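Local coordinates for protein prokaryotic transcription elongation factor GreA/GreB (Nitrosomonas europaea, PDB 2PN0) that probably binds RNA polymerase and acts in transcription elongation, at residues D15-R18 / L19-L23. Numbering follows the deposited sequence. Where two conformers were deposited one is given.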
loop_
_atom_site.group_PDB
_atom_site.type_symbol
_atom_site.label_atom_id
_atom_site.label_comp_id
_atom_site.label_asym_id
_atom_site.label_seq_id
_atom_site.Cartn_x
_atom_site.Cartn_y
_atom_site.Cartn_z
ATOM N N ASP A 15 -14.053 -0.597 16.905
ATOM C CA ASP A 15 -12.820 -0.544 16.125
ATOM C C ASP A 15 -11.569 -0.201 16.922
ATOM O O ASP A 15 -10.518 -0.783 16.666
ATOM C CB ASP A 15 -12.986 0.266 14.837
ATOM C CG ASP A 15 -14.068 -0.322 13.935
ATOM O OD1 ASP A 15 -14.077 -1.566 13.710
ATOM O OD2 ASP A 15 -14.934 0.434 13.472
ATOM N N ALA A 16 -11.682 0.704 17.896
ATOM C CA ALA A 16 -10.548 1.022 18.796
ATOM C C ALA A 16 -10.069 -0.236 19.493
ATOM O O ALA A 16 -8.862 -0.518 19.554
ATOM C CB ALA A 16 -10.937 2.076 19.853
ATOM N N GLU A 17 -11.032 -0.990 20.007
ATOM C CA GLU A 17 -10.738 -2.203 20.754
ATOM C C GLU A 17 -10.085 -3.265 19.881
ATOM O O GLU A 17 -9.077 -3.857 20.285
ATOM C CB GLU A 17 -12.020 -2.780 21.351
ATOM C CG GLU A 17 -11.787 -4.037 22.157
ATOM C CD GLU A 17 -13.005 -4.433 22.979
ATOM O OE1 GLU A 17 -13.903 -3.578 23.197
ATOM O OE2 GLU A 17 -13.064 -5.600 23.414
ATOM N N ARG A 18 -10.711 -3.560 18.738
ATOM C CA ARG A 18 -10.200 -4.566 17.787
ATOM C C ARG A 18 -8.802 -4.195 17.303
ATOM O O ARG A 18 -7.902 -5.039 17.257
ATOM C CB ARG A 18 -11.123 -4.705 16.569
ATOM C CG ARG A 18 -12.481 -5.358 16.820
ATOM C CD ARG A 18 -13.197 -5.721 15.495
ATOM N NE ARG A 18 -12.264 -6.315 14.531
ATOM C CZ ARG A 18 -11.998 -7.613 14.434
ATOM N NH1 ARG A 18 -12.609 -8.480 15.230
ATOM N NH2 ARG A 18 -11.118 -8.049 13.535
ATOM N N LEU A 19 -8.621 -2.928 16.905
ATOM C CA LEU A 19 -7.275 -2.511 16.469
ATOM C C LEU A 19 -6.226 -2.651 17.574
ATOM O O LEU A 19 -5.084 -3.057 17.296
ATOM C CB LEU A 19 -7.289 -1.089 15.927
ATOM C CG LEU A 19 -8.022 -0.978 14.612
ATOM C CD1 LEU A 19 -8.252 0.505 14.299
ATOM C CD2 LEU A 19 -7.208 -1.669 13.464
ATOM N N GLU A 20 -6.589 -2.324 18.824
ATOM C CA GLU A 20 -5.638 -2.450 19.925
ATOM C C GLU A 20 -5.230 -3.910 20.088
ATOM O O GLU A 20 -4.042 -4.213 20.254
ATOM C CB GLU A 20 -6.198 -1.885 21.238
ATOM C CG GLU A 20 -5.311 -2.149 22.470
ATOM C CD GLU A 20 -3.999 -1.361 22.478
ATOM O OE1 GLU A 20 -3.853 -0.401 21.685
ATOM O OE2 GLU A 20 -3.097 -1.704 23.289
ATOM N N ILE A 21 -6.201 -4.822 20.024
ATOM C CA ILE A 21 -5.903 -6.253 20.191
ATOM C C ILE A 21 -5.075 -6.731 19.000
ATOM O O ILE A 21 -4.122 -7.506 19.151
ATOM C CB ILE A 21 -7.186 -7.093 20.315
ATOM C CG1 ILE A 21 -7.930 -6.754 21.626
ATOM C CG2 ILE A 21 -6.871 -8.632 20.207
ATOM C CD1 ILE A 21 -9.347 -7.270 21.672
ATOM N N LEU A 22 -5.423 -6.252 17.816
ATOM C CA LEU A 22 -4.631 -6.609 16.633
ATOM C C LEU A 22 -3.168 -6.220 16.816
ATOM O O LEU A 22 -2.253 -7.001 16.514
ATOM C CB LEU A 22 -5.219 -5.958 15.366
ATOM C CG LEU A 22 -4.479 -6.264 14.067
ATOM C CD1 LEU A 22 -4.395 -7.771 13.720
ATOM C CD2 LEU A 22 -5.049 -5.425 12.902
ATOM N N LEU A 23 -2.926 -4.993 17.275
ATOM C CA LEU A 23 -1.575 -4.473 17.336
ATOM C C LEU A 23 -0.783 -5.179 18.456
ATOM O O LEU A 23 0.433 -5.354 18.336
ATOM C CB LEU A 23 -1.632 -2.967 17.580
ATOM C CG LEU A 23 -2.140 -2.179 16.374
ATOM C CD1 LEU A 23 -2.377 -0.727 16.829
ATOM C CD2 LEU A 23 -1.122 -2.241 15.244
#
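The flat groups that meet between D15-R18 and L19-L23 are peptide carbonyls, and each takes an N-H that is tilted 19 to 27° out of the carbonyl plane. The carbonyl of D15 accepts L19 N at 2.9 Å, while the L19 side chain crowds the same oxygen, its CG lying 3.2 Å from D15 O. That branch sits beside the L19 backbone N (chi1 -69°), which swings it back over the preceding turn. Next along, the A16 carbonyl receives E20 N at 3.0 Å, and CB of E20 touches the oxygen, whereas the carboxylate leads away. At the E17 carbonyl, I21 N is bound and CG1 of I21 approaches the oxygen to 3.4 Å; I21 and E17 run side by side, pointing the same way, with CD1 of I21 4.1 Å from CG of E17. The fourth bond joins L22 N to R18 O at 2.8 Å, and CB of L22 rests against the same oxygen.

Such i to i+4 pairing is the alpha-helical repeat, worked here by helix 13-25 in the region assigned to the Rnk N-terminus. E17, E20 and I21 lie on the exposed side of the helix, whereas buried L19 packs on L41 of helix 34-42 and on Y80. OD1 of the D15 carboxylate hydrogen-bonds the hydroxyl of Y80. R18 was modelled in two conformers, and its cation-pi contact with the ring of the same tyrosine is therefore less certain.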